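Local coordinates for protein putative Nitroreductase (Anabaena variabilis ATCC 29413, PDB 3EO7) that binds flavin mononucleotide and is probably an FMN-dependent oxidoreductase of the nitroreductase family, at residues Leu193-Leu198 / Leu467-Ile472; Ser199-Asp204 / Glu322-Leu327; Phe375-Ile380 / Gly461-Arg466. All coordinates share one frame; numbering follows the deposited sequence. Where two conformers were deposited one is given.

Interaction 1: residues Leu193-Leu198 / Leu467-Ile472; sequences LGNIEL and LNLAAI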
ATOM      1  N   LEU A 193      -1.957   1.670   3.864  1.00 15.43           N
ATOM      2  CA  LEU A 193      -2.759   0.600   4.455  1.00 16.09           C
ATOM      3  C   LEU A 193      -1.932  -0.312   5.347  1.00 15.98           C
ATOM      4  O   LEU A 193      -2.421  -0.728   6.406  1.00 15.85           O
ATOM      5  CB  LEU A 193      -3.465  -0.249   3.392  1.00 16.34           C
ATOM      6  CG  LEU A 193      -4.483   0.445   2.449  1.00 15.66           C
ATOM      7  CD1 LEU A 193      -5.162  -0.634   1.573  1.00 18.62           C
ATOM      8  CD2 LEU A 193      -5.509   1.270   3.239  1.00 18.35           C
ATOM      9  N   GLY A 194      -0.699  -0.645   4.915  1.00 14.96           N
ATOM     10  CA  GLY A 194       0.226  -1.437   5.762  1.00 15.23           C
ATOM     11  C   GLY A 194       0.510  -0.697   7.074  1.00 14.58           C
ATOM     12  O   GLY A 194       0.508  -1.299   8.164  1.00 15.13           O
ATOM     13  N   ASN A 195       0.728   0.610   7.019  1.00 15.98           N
ATOM     14  CA  ASN A 195       0.949   1.351   8.284  1.00 15.01           C
ATOM     15  C   ASN A 195      -0.295   1.355   9.155  1.00 15.82           C
ATOM     16  O   ASN A 195      -0.205   1.254  10.378  1.00 17.07           O
ATOM     17  CB  ASN A 195       1.340   2.812   8.065  1.00 17.13           C
ATOM     18  CG  ASN A 195       2.753   2.995   7.645  1.00 14.78           C
ATOM     19  OD1 ASN A 195       3.590   2.064   7.701  1.00 14.75           O
ATOM     20  ND2 ASN A 195       3.056   4.197   7.197  1.00 15.00           N
ATOM     21  N   ILE A 196      -1.455   1.531   8.541  1.00 16.39           N
ATOM     22  CA  ILE A 196      -2.701   1.546   9.315  1.00 16.69           C
ATOM     23  C   ILE A 196      -2.878   0.248  10.098  1.00 16.78           C
ATOM     24  O   ILE A 196      -3.191   0.289  11.295  1.00 14.73           O
ATOM     25  CB  ILE A 196      -3.903   1.877   8.444  1.00 15.26           C
ATOM     26  CG1 ILE A 196      -3.815   3.321   7.971  1.00 15.77           C
ATOM     27  CG2 ILE A 196      -5.286   1.655   9.202  1.00 15.84           C
ATOM     28  CD1 ILE A 196      -4.875   3.661   6.922  1.00 16.58           C
ATOM     29  N   GLU A 197      -2.684  -0.909   9.472  1.00 15.31           N
ATOM     30  CA  GLU A 197      -2.838  -2.139  10.244  1.00 18.83           C
ATOM     31  C   GLU A 197      -1.805  -2.264  11.370  1.00 15.49           C
ATOM     32  O   GLU A 197      -2.143  -2.721  12.467  1.00 16.46           O
ATOM     33  CB  GLU A 197      -2.847  -3.413   9.404  1.00 20.82           C
ATOM     34  CG  GLU A 197      -1.705  -3.599   8.532  1.00 23.25           C
ATOM     35  CD  GLU A 197      -1.000  -4.970   8.726  1.00 25.56           C
ATOM     36  OE1 GLU A 197      -0.849  -5.509   9.827  1.00 26.29           O
ATOM     37  OE2 GLU A 197      -0.458  -5.434   7.754  1.00 19.17           O
ATOM     38  N   LEU A 198      -0.562  -1.846  11.124  1.00 14.78           N
ATOM     39  CA  LEU A 198       0.479  -1.951  12.164  1.00 15.19           C
ATOM     40  C   LEU A 198       0.281  -0.928  13.296  1.00 15.47           C
ATOM     41  O   LEU A 198       0.402  -1.261  14.477  1.00 15.58           O
ATOM     42  CB  LEU A 198       1.871  -1.864  11.542  1.00 16.69           C
ATOM     43  CG  LEU A 198       2.166  -3.069  10.635  1.00 12.90           C
ATOM     44  CD1 LEU A 198       3.475  -2.836   9.786  1.00 16.20           C
ATOM     45  CD2 LEU A 198       2.232  -4.390  11.494  1.00 16.23           C
ATOM     46  N   LEU A 467       7.696  -5.167   4.191  1.00 14.75           N
ATOM     47  CA  LEU A 467       9.086  -5.430   3.815  1.00 15.56           C
ATOM     48  C   LEU A 467       9.987  -4.239   4.162  1.00 15.81           C
ATOM     49  O   LEU A 467      11.099  -4.430   4.640  1.00 15.53           O
ATOM     50  CB  LEU A 467       9.216  -5.722   2.286  1.00 17.23           C
ATOM     51  CG  LEU A 467       8.747  -7.056   1.728  1.00 22.50           C
ATOM     52  CD1 LEU A 467       8.604  -7.014   0.190  1.00 22.60           C
ATOM     53  CD2 LEU A 467       9.767  -8.149   2.159  1.00 21.21           C
ATOM     54  N   ASN A 468       9.532  -3.015   3.877  1.00 15.71           N
ATOM     55  CA  ASN A 468      10.296  -1.813   4.175  1.00 15.21           C
ATOM     56  C   ASN A 468      10.574  -1.688   5.694  1.00 16.39           C
ATOM     57  O   ASN A 468      11.694  -1.439   6.104  1.00 16.10           O
ATOM     58  CB  ASN A 468       9.612  -0.523   3.664  1.00 15.05           C
ATOM     59  CG  ASN A 468       9.893  -0.234   2.188  1.00 15.23           C
ATOM     60  OD1 ASN A 468      10.551   0.765   1.868  1.00 16.52           O
ATOM     61  ND2 ASN A 468       9.408  -1.091   1.292  1.00 16.11           N
ATOM     62  N   LEU A 469       9.537  -1.876   6.499  1.00 15.75           N
ATOM     63  CA  LEU A 469       9.653  -1.772   7.959  1.00 15.40           C
ATOM     64  C   LEU A 469      10.574  -2.862   8.499  1.00 16.32           C
ATOM     65  O   LEU A 469      11.479  -2.577   9.311  1.00 15.90           O
ATOM     66  CB  LEU A 469       8.271  -1.805   8.597  1.00 16.48           C
ATOM     67  CG  LEU A 469       7.412  -0.546   8.371  1.00 15.43           C
ATOM     68  CD1 LEU A 469       5.961  -0.769   8.877  1.00 15.25           C
ATOM     69  CD2 LEU A 469       8.068   0.694   9.000  1.00 15.32           C
ATOM     70  N   ALA A 470      10.402  -4.083   8.025  1.00 16.10           N
ATOM     71  CA  ALA A 470      11.289  -5.170   8.448  1.00 15.58           C
ATOM     72  C   ALA A 470      12.755  -4.874   8.105  1.00 14.65           C
ATOM     73  O   ALA A 470      13.647  -5.121   8.925  1.00 17.57           O
ATOM     74  CB  ALA A 470      10.844  -6.527   7.879  1.00 14.99           C
ATOM     75  N   ALA A 471      13.001  -4.354   6.911  1.00 15.70           N
ATOM     76  CA  ALA A 471      14.355  -4.042   6.468  1.00 16.23           C
ATOM     77  C   ALA A 471      14.967  -3.030   7.406  1.00 16.65           C
ATOM     78  O   ALA A 471      16.072  -3.216   7.888  1.00 16.36           O
ATOM     79  CB  ALA A 471      14.358  -3.496   4.999  1.00 14.64           C
ATOM     80  N   ILE A 472      14.254  -1.936   7.659  1.00 16.53           N
ATOM     81  CA  ILE A 472      14.752  -0.887   8.545  1.00 16.08           C
ATOM     82  C   ILE A 472      14.990  -1.403   9.962  1.00 16.04           C
ATOM     83  O   ILE A 472      16.014  -1.084  10.560  1.00 15.88           O
ATOM     84  CB  ILE A 472      13.809   0.339   8.553  1.00 17.82           C
ATOM     85  CG1 ILE A 472      13.736   0.976   7.149  1.00 17.70           C
ATOM     86  CG2 ILE A 472      14.225   1.336   9.691  1.00 15.57           C
ATOM     87  CD1 ILE A 472      15.087   1.395   6.535  1.00 17.41           C
TER
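Two long helices, 181-202 and 452-473, one from each of the chain's two nitroreductase-family regions, meet where Leu198 and Asn195 face Leu469. The single chain probably carries in tandem what many nitroreductases build as a homodimer, and this buried contact joins the two regions about 9 Å from the centre of the chain. The backbones stay well apart, with Asn195 CA 9.3 Å from Leu469 CA at their nearest, and long side chains bridge the gap. Only 97 Å² is buried in all. Leu198 and Leu469 reach toward each other tip to tip, methyl against methyl: Leu198 CD1 lies 3.4 Å from Leu469 CD1, tighter than ordinary van der Waals contact. Both leucines place CG opposite their own carbonyl carbon (chi1 -66° for Leu198, -71° for Leu469) and then extend, which carries CD1 out as the far branch of each. Leu198 also packs on Phe356 of helix 347-358, while Leu469 and Asn195 both touch Met331 of helix 325-333. The side chain of Leu469 lies about 4 Å from that of Arg334, a residue that binds FMN, and the side chain of Asn195 is about 9 Å from the flavin mononucleotide itself. Asn195 lies obliquely to Leu469, and its role is mainly polar. Its ND2 is hydrogen-bonded to two backbone carbonyls, Ser81 O and Ala99 O, while its OD1 accepts from Gln465 NE2, one turn before Leu469 on the facing helix. With both ends engaged, the buried amide has its flip state and rotation fixed. Against this held group the leucine makes a purely van der Waals touch, Asn195 OD1 standing 3.9 Å from Leu469 CD1.

Interaction 2: residues Ser199-Asp204 / Glu322-Leu327; sequences SAAITD and ENLSDL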
ATOM      1  N   SER A 199      -0.040   0.300  12.904  0.50 16.20           N
ATOM      2  CA  SER A 199      -0.348   1.396  13.828  0.50 16.65           C
ATOM      3  C   SER A 199      -1.562   1.036  14.701  0.50 17.13           C
ATOM      4  O   SER A 199      -1.613   1.348  15.880  0.50 16.82           O
ATOM      5  CB  SER A 199      -0.665   2.659  13.017  0.50 16.16           C
ATOM      6  OG  SER A 199      -0.731   3.786  13.861  0.50 18.57           O
ATOM      7  N   ALA A 200      -2.547   0.393  14.081  1.00 17.34           N
ATOM      8  CA  ALA A 200      -3.751  -0.074  14.775  1.00 16.41           C
ATOM      9  C   ALA A 200      -3.353  -1.113  15.807  1.00 16.94           C
ATOM     10  O   ALA A 200      -3.763  -1.001  16.970  1.00 16.85           O
ATOM     11  CB  ALA A 200      -4.741  -0.626  13.776  1.00 16.13           C
ATOM     12  N   ALA A 201      -2.521  -2.096  15.431  1.00 15.18           N
ATOM     13  CA  ALA A 201      -2.095  -3.110  16.395  1.00 17.72           C
ATOM     14  C   ALA A 201      -1.485  -2.462  17.636  1.00 17.62           C
ATOM     15  O   ALA A 201      -1.789  -2.855  18.779  1.00 17.07           O
ATOM     16  CB  ALA A 201      -1.099  -4.111  15.759  1.00 17.23           C
ATOM     17  N   ILE A 202      -0.640  -1.467  17.396  1.00 16.78           N
ATOM     18  CA  ILE A 202       0.074  -0.735  18.462  1.00 16.67           C
ATOM     19  C   ILE A 202      -0.909  -0.085  19.433  1.00 18.50           C
ATOM     20  O   ILE A 202      -0.649  -0.037  20.639  1.00 17.80           O
ATOM     21  CB  ILE A 202       1.059   0.332  17.865  1.00 17.06           C
ATOM     22  CG1 ILE A 202       2.250  -0.360  17.169  1.00 17.67           C
ATOM     23  CG2 ILE A 202       1.600   1.295  18.953  1.00 17.66           C
ATOM     24  CD1 ILE A 202       3.039   0.554  16.215  1.00 15.46           C
ATOM     25  N   THR A 203      -2.051   0.352  18.913  1.00 15.86           N
ATOM     26  CA  THR A 203      -3.073   1.065  19.669  1.00 13.79           C
ATOM     27  C   THR A 203      -4.352   0.236  19.974  1.00 13.28           C
ATOM     28  O   THR A 203      -5.397   0.786  20.309  1.00 15.66           O
ATOM     29  CB  THR A 203      -3.425   2.387  18.980  1.00 15.69           C
ATOM     30  OG1 THR A 203      -3.830   2.137  17.645  1.00 15.49           O
ATOM     31  CG2 THR A 203      -2.210   3.366  18.988  1.00 16.20           C
ATOM     32  N   ASP A 204      -4.233  -1.082  19.909  1.00 14.76           N
ATOM     33  CA  ASP A 204      -5.338  -2.002  20.208  1.00 16.28           C
ATOM     34  C   ASP A 204      -6.590  -1.804  19.360  1.00 15.44           C
ATOM     35  O   ASP A 204      -7.716  -1.902  19.846  1.00 14.91           O
ATOM     36  CB  ASP A 204      -5.669  -1.995  21.704  1.00 15.46           C
ATOM     37  CG  ASP A 204      -4.530  -2.466  22.539  1.00 22.03           C
ATOM     38  OD1 ASP A 204      -3.993  -3.550  22.264  1.00 23.20           O
ATOM     39  OD2 ASP A 204      -4.188  -1.746  23.478  1.00 21.74           O
ATOM     40  N   GLU A 322       9.580  -4.743  23.574  1.00 24.71           N
ATOM     41  CA  GLU A 322       8.478  -4.822  24.512  1.00 26.29           C
ATOM     42  C   GLU A 322       7.378  -3.881  24.055  1.00 26.32           C
ATOM     43  O   GLU A 322       7.662  -2.731  23.702  1.00 28.39           O
ATOM     44  CB  GLU A 322       8.940  -4.455  25.931  1.00 28.52           C
ATOM     45  CG  GLU A 322       7.806  -4.481  26.949  1.00 38.85           C
ATOM     46  N   ASN A 323       6.140  -4.381  24.051  1.00 26.72           N
ATOM     47  CA  ASN A 323       4.961  -3.646  23.621  1.00 25.66           C
ATOM     48  C   ASN A 323       5.142  -2.968  22.263  1.00 24.76           C
ATOM     49  O   ASN A 323       4.662  -1.861  22.042  1.00 23.54           O
ATOM     50  CB  ASN A 323       4.573  -2.614  24.657  1.00 28.26           C
ATOM     51  CG  ASN A 323       4.370  -3.224  26.020  1.00 32.11           C
ATOM     52  OD1 ASN A 323       4.993  -2.795  26.991  1.00 40.94           O
ATOM     53  ND2 ASN A 323       3.547  -4.270  26.088  1.00 32.94           N
ATOM     54  N   LEU A 324       5.831  -3.652  21.354  1.00 23.43           N
ATOM     55  CA  LEU A 324       6.054  -3.151  19.994  1.00 20.77           C
ATOM     56  C   LEU A 324       6.827  -1.831  19.906  1.00 21.36           C
ATOM     57  O   LEU A 324       6.756  -1.135  18.883  1.00 20.35           O
ATOM     58  CB  LEU A 324       4.717  -3.053  19.232  1.00 22.74           C
ATOM     59  CG  LEU A 324       3.914  -4.347  19.047  1.00 19.40           C
ATOM     60  CD1 LEU A 324       2.527  -4.137  18.345  1.00 20.85           C
ATOM     61  CD2 LEU A 324       4.768  -5.366  18.212  1.00 23.74           C
ATOM     62  N   SER A 325       7.615  -1.535  20.942  1.00 21.41           N
ATOM     63  CA  SER A 325       8.417  -0.324  21.007  1.00 21.08           C
ATOM     64  C   SER A 325       9.377  -0.137  19.823  1.00 19.61           C
ATOM     65  O   SER A 325       9.539   0.986  19.332  1.00 20.14           O
ATOM     66  CB  SER A 325       9.183  -0.248  22.346  1.00 23.28           C
ATOM     67  OG  SER A 325      10.027  -1.383  22.532  1.00 26.11           O
ATOM     68  N   ASP A 326      10.001  -1.216  19.362  0.50 18.87           N
ATOM     69  CA  ASP A 326      10.948  -1.108  18.255  0.50 18.51           C
ATOM     70  C   ASP A 326      10.215  -0.984  16.913  0.50 18.71           C
ATOM     71  O   ASP A 326      10.769  -0.442  15.963  0.50 16.87           O
ATOM     72  CB  ASP A 326      11.966  -2.253  18.296  0.50 19.20           C
ATOM     73  CG  ASP A 326      12.782  -2.259  19.598  0.50 18.06           C
ATOM     74  OD1 ASP A 326      13.272  -1.185  20.010  0.50 18.90           O
ATOM     75  OD2 ASP A 326      12.957  -3.333  20.204  0.50 19.88           O
ATOM     76  N   LEU A 327       8.986  -1.494  16.846  1.00 16.77           N
ATOM     77  CA  LEU A 327       8.137  -1.313  15.675  1.00 17.64           C
ATOM     78  C   LEU A 327       7.794   0.178  15.606  1.00 18.41           C
ATOM     79  O   LEU A 327       7.868   0.782  14.539  1.00 18.78           O
ATOM     80  CB  LEU A 327       6.890  -2.170  15.763  1.00 18.22           C
ATOM     81  CG  LEU A 327       5.914  -1.978  14.588  1.00 17.83           C
ATOM     82  CD1 LEU A 327       6.549  -2.190  13.182  1.00 20.13           C
ATOM     83  CD2 LEU A 327       4.691  -2.868  14.823  1.00 17.44           C
TER
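Ile202, Leu324 and Leu327 interlock where helix 181-202 ends and helix 325-333 begins. Ile202, the last helical residue, meets both leucines with different atoms of one branch. Its CG1 sits 4.0 Å from CD1 of Leu324, and its CD1 sits 4.0 Å from CD2 of Leu327. Leu324, at the N-cap position, crosses Ile202 obliquely, Leu324 CD1 being also 4.2 Å from Ile202 CA and near Ala201. Leu327 starts out differently: with chi1 at 177°, CG lies opposite its backbone N, and CD2, the branch that continues the extended chain, is the one delivered to Ile202. Each end has local hydrogen bonds of its own. A Schellman motif with Asp204 as its C-prime residue closes the first helix, its bonds running from Tyr205 N to Ala200 O and from Asp204 N to Ala201 O. On the other side Glu322 O accepts from both Ser325 N and Ser325 OG, the hydroxyl 3.0 Å from that Glu322 O. Leu368 packs on Ala201 and Leu324, while Glu328 and Met331 meet Ile202. Every touch between the two segments is carbon to carbon, so the contact probably rests on shape and partial exclusion of water; the polar bonds stay within each segment or go elsewhere.

Interaction 3: residues Phe375-Ile380 / Gly461-Arg466; sequences FDLNLI and GHLGQR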
ATOM      1  N   PHE A 375      -6.958  -7.195   0.130  1.00 16.75           N
ATOM      2  CA  PHE A 375      -8.073  -7.340  -0.804  1.00 17.49           C
ATOM      3  C   PHE A 375      -8.111  -8.773  -1.294  1.00 18.89           C
ATOM      4  O   PHE A 375      -9.115  -9.485  -1.088  1.00 18.89           O
ATOM      5  CB  PHE A 375      -7.983  -6.305  -1.931  1.00 17.57           C
ATOM      6  CG  PHE A 375      -8.089  -4.912  -1.437  1.00 17.93           C
ATOM      7  CD1 PHE A 375      -9.301  -4.440  -0.954  1.00 18.53           C
ATOM      8  CD2 PHE A 375      -6.999  -4.056  -1.439  1.00 18.92           C
ATOM      9  CE1 PHE A 375      -9.414  -3.160  -0.464  1.00 22.01           C
ATOM     10  CE2 PHE A 375      -7.106  -2.783  -0.938  1.00 21.96           C
ATOM     11  CZ  PHE A 375      -8.321  -2.321  -0.472  1.00 22.42           C
ATOM     12  N   ASP A 376      -7.023  -9.241  -1.912  1.00 18.73           N
ATOM     13  CA  ASP A 376      -6.923 -10.652  -2.267  1.00 18.05           C
ATOM     14  C   ASP A 376      -5.508 -11.057  -2.615  1.00 18.15           C
ATOM     15  O   ASP A 376      -5.090 -10.958  -3.766  1.00 18.31           O
ATOM     16  CB  ASP A 376      -7.887 -11.029  -3.409  1.00 19.21           C
ATOM     17  CG  ASP A 376      -8.035 -12.542  -3.563  1.00 23.92           C
ATOM     18  OD1 ASP A 376      -7.246 -13.273  -2.959  1.00 20.76           O
ATOM     19  OD2 ASP A 376      -8.944 -12.986  -4.279  1.00 27.42           O
ATOM     20  N   LEU A 377      -4.767 -11.521  -1.622  1.00 19.95           N
ATOM     21  CA  LEU A 377      -3.383 -11.982  -1.842  1.00 20.60           C
ATOM     22  C   LEU A 377      -3.255 -13.196  -2.719  1.00 23.24           C
ATOM     23  O   LEU A 377      -2.184 -13.456  -3.298  1.00 22.27           O
ATOM     24  CB  LEU A 377      -2.671 -12.197  -0.525  1.00 23.51           C
ATOM     25  CG  LEU A 377      -2.207 -10.954   0.208  1.00 22.31           C
ATOM     26  CD1 LEU A 377      -1.339 -11.377   1.383  1.00 23.18           C
ATOM     27  CD2 LEU A 377      -1.432 -10.029  -0.730  1.00 24.26           C
ATOM     28  N   ASN A 378      -4.352 -13.936  -2.887  1.00 22.44           N
ATOM     29  CA  ASN A 378      -4.306 -15.065  -3.787  1.00 22.23           C
ATOM     30  C   ASN A 378      -4.007 -14.673  -5.233  1.00 22.59           C
ATOM     31  O   ASN A 378      -3.661 -15.526  -6.025  1.00 23.03           O
ATOM     32  CB  ASN A 378      -5.584 -15.857  -3.736  1.00 23.48           C
ATOM     33  CG  ASN A 378      -5.782 -16.537  -2.400  1.00 33.25           C
ATOM     34  OD1 ASN A 378      -4.843 -17.120  -1.832  1.00 38.69           O
ATOM     35  ND2 ASN A 378      -7.004 -16.469  -1.888  1.00 44.75           N
ATOM     36  N   LEU A 379      -4.139 -13.382  -5.562  1.00 18.06           N
ATOM     37  CA  LEU A 379      -3.919 -12.898  -6.899  1.00 18.01           C
ATOM     38  C   LEU A 379      -2.465 -12.445  -7.156  1.00 18.69           C
ATOM     39  O   LEU A 379      -2.129 -12.083  -8.276  1.00 22.58           O
ATOM     40  CB  LEU A 379      -4.859 -11.733  -7.181  1.00 18.42           C
ATOM     41  CG  LEU A 379      -6.356 -11.986  -6.963  1.00 19.15           C
ATOM     42  CD1 LEU A 379      -7.157 -10.726  -7.284  1.00 21.52           C
ATOM     43  CD2 LEU A 379      -6.819 -13.169  -7.816  1.00 21.65           C
ATOM     44  N   ILE A 380      -1.655 -12.413  -6.104  1.00 19.23           N
ATOM     45  CA  ILE A 380      -0.306 -11.877  -6.202  1.00 20.11           C
ATOM     46  C   ILE A 380       0.734 -12.981  -5.998  1.00 18.89           C
ATOM     47  O   ILE A 380       0.621 -13.805  -5.082  1.00 21.16           O
ATOM     48  CB  ILE A 380      -0.111 -10.765  -5.164  1.00 19.72           C
ATOM     49  CG1 ILE A 380      -0.940  -9.526  -5.586  1.00 28.13           C
ATOM     50  CG2 ILE A 380       1.386 -10.383  -5.003  1.00 19.49           C
ATOM     51  CD1 ILE A 380      -1.098  -8.618  -4.532  1.00 31.46           C
ATOM     52  N   GLY A 461       1.542  -2.762  -2.405  1.00 14.70           N
ATOM     53  CA  GLY A 461       2.076  -1.703  -1.541  1.00 17.26           C
ATOM     54  C   GLY A 461       2.016  -2.066  -0.068  1.00 16.73           C
ATOM     55  O   GLY A 461       2.906  -1.720   0.701  1.00 15.67           O
ATOM     56  N   HIS A 462       0.964  -2.773   0.337  1.00 15.34           N
ATOM     57  CA  HIS A 462       0.788  -3.229   1.713  1.00 16.12           C
ATOM     58  C   HIS A 462       1.921  -4.232   2.050  1.00 17.11           C
ATOM     59  O   HIS A 462       2.636  -4.076   3.045  1.00 15.08           O
ATOM     60  CB  HIS A 462      -0.626  -3.806   1.867  1.00 16.45           C
ATOM     61  CG  HIS A 462      -0.988  -4.276   3.250  1.00 15.70           C
ATOM     62  ND1 HIS A 462      -2.290  -4.608   3.569  1.00 15.96           N
ATOM     63  CD2 HIS A 462      -0.260  -4.491   4.378  1.00 18.12           C
ATOM     64  CE1 HIS A 462      -2.342  -5.020   4.824  1.00 19.40           C
ATOM     65  NE2 HIS A 462      -1.132  -4.949   5.343  1.00 16.27           N
ATOM     66  N   LEU A 463       2.118  -5.237   1.210  1.00 15.23           N
ATOM     67  CA  LEU A 463       3.265  -6.157   1.369  1.00 15.39           C
ATOM     68  C   LEU A 463       4.563  -5.347   1.399  1.00 14.32           C
ATOM     69  O   LEU A 463       5.425  -5.583   2.245  1.00 17.11           O
ATOM     70  CB  LEU A 463       3.286  -7.188   0.232  1.00 14.96           C
ATOM     71  CG  LEU A 463       2.161  -8.220   0.203  1.00 16.01           C
ATOM     72  CD1 LEU A 463       2.286  -9.061  -1.096  1.00 16.73           C
ATOM     73  CD2 LEU A 463       2.187  -9.127   1.475  1.00 16.03           C
ATOM     74  N   GLY A 464       4.709  -4.427   0.456  1.00 14.93           N
ATOM     75  CA  GLY A 464       5.887  -3.577   0.391  1.00 15.43           C
ATOM     76  C   GLY A 464       6.172  -2.864   1.704  1.00 15.27           C
ATOM     77  O   GLY A 464       7.302  -2.797   2.158  1.00 15.40           O
ATOM     78  N   GLN A 465       5.134  -2.364   2.369  1.00 15.53           N
ATOM     79  CA  GLN A 465       5.401  -1.604   3.584  1.00 14.61           C
ATOM     80  C   GLN A 465       5.928  -2.521   4.684  1.00 15.63           C
ATOM     81  O   GLN A 465       6.780  -2.123   5.465  1.00 15.84           O
ATOM     82  CB  GLN A 465       4.176  -0.829   4.046  1.00 14.58           C
ATOM     83  CG  GLN A 465       4.450   0.103   5.211  1.00 15.42           C
ATOM     84  CD  GLN A 465       5.402   1.269   4.899  1.00 16.11           C
ATOM     85  OE1 GLN A 465       5.867   1.430   3.784  1.00 15.23           O
ATOM     86  NE2 GLN A 465       5.683   2.102   5.916  1.00 14.42           N
ATOM     87  N   ARG A 466       5.394  -3.749   4.746  1.00 14.95           N
ATOM     88  CA  ARG A 466       5.873  -4.693   5.738  1.00 14.82           C
ATOM     89  C   ARG A 466       7.341  -5.005   5.461  1.00 14.60           C
ATOM     90  O   ARG A 466       8.138  -5.077   6.378  1.00 15.38           O
ATOM     91  CB  ARG A 466       5.021  -5.956   5.748  1.00 16.30           C
ATOM     92  CG  ARG A 466       3.572  -5.721   6.212  1.00 17.78           C
ATOM     93  CD  ARG A 466       2.780  -7.023   6.291  1.00 19.48           C
ATOM     94  NE  ARG A 466       3.186  -7.895   7.404  1.00 18.42           N
ATOM     95  CZ  ARG A 466       2.553  -7.979   8.576  1.00 20.32           C
ATOM     96  NH1 ARG A 466       1.496  -7.239   8.800  1.00 19.08           N
ATOM     97  NH2 ARG A 466       2.971  -8.797   9.529  1.00 17.13           N
TER
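Flat groups flank the contact of Leu377 and Ile380 with Leu463 and do not carry it. The imidazole of His462 has Gly194 CA above its plane at the CD2 rim and stacks with the ring of Tyr374; its NE2 is hydrogen-bonded to OE2 of Glu197 on helix 181-202. That Glu197 oxygen also pairs with Arg466 NH1 in a salt bridge, so two basic side chains of helix 452-473 grip a single buried acid oxygen. The carboxylate of Asp376 is met from above: Asn378 N stands 3.0 Å from Asp376 OD1, 35° out of the carboxylate plane, and the bond is bent (135° at the hydrogen). This Asx turn leads into the short 3-10 segment 377-379, while Asp376 OD2 is hydrogen-bonded to Tyr448 OH. Between the segments themselves the contact is aliphatic. Leu377 crosses Leu463 with both methyls engaged, Leu377 CD2 lying 3.9 Å from Leu463 CD1 and Leu377 CD1 4.2 Å from Leu463 CD2. Ile380 adds its shorter branch, CG2, at 4.2 Å from Leu463 CD1. Leu463 CD1 is thus shared by Leu377 and Ile380, while CD2 meets Leu377 alone. The loop is also tied to helix 452-473 through Asp459, whose OD1 and OD2 accept from the backbone N of Phe375 and of Asp376 respectively. Leu463 packs further on Thr357 and Tyr358 at the end of helix 347-358, and Leu379 lies against helix 441-448; the contact therefore seats the loop between helix 347-358 and strand 381-390 on the middle of helix 452-473.

Overall arrangement
Two helices tie the three contacts together: helix 181-202 serves interactions 1 and 2, and helix 452-473 serves interactions 1 and 3. Interaction 1 lies about 12 Å, centre to centre, from each of the others, which are about 21 Å apart and do not touch. Interactions 1 and 3 join directly, through the polar links of Asn195 and Glu197 to helix 452-473 and through an apolar touch, Leu193 CD1 to Phe375 CE2 at 3.8 Å. Side chains of interaction 1 come within about 9 Å of the flavin mononucleotide, against about 12 Å for Leu463 of interaction 3. Interaction 2 is more peripheral, though Leu327 lies about 9 Å from FMN-binding Arg334, side chain to side chain.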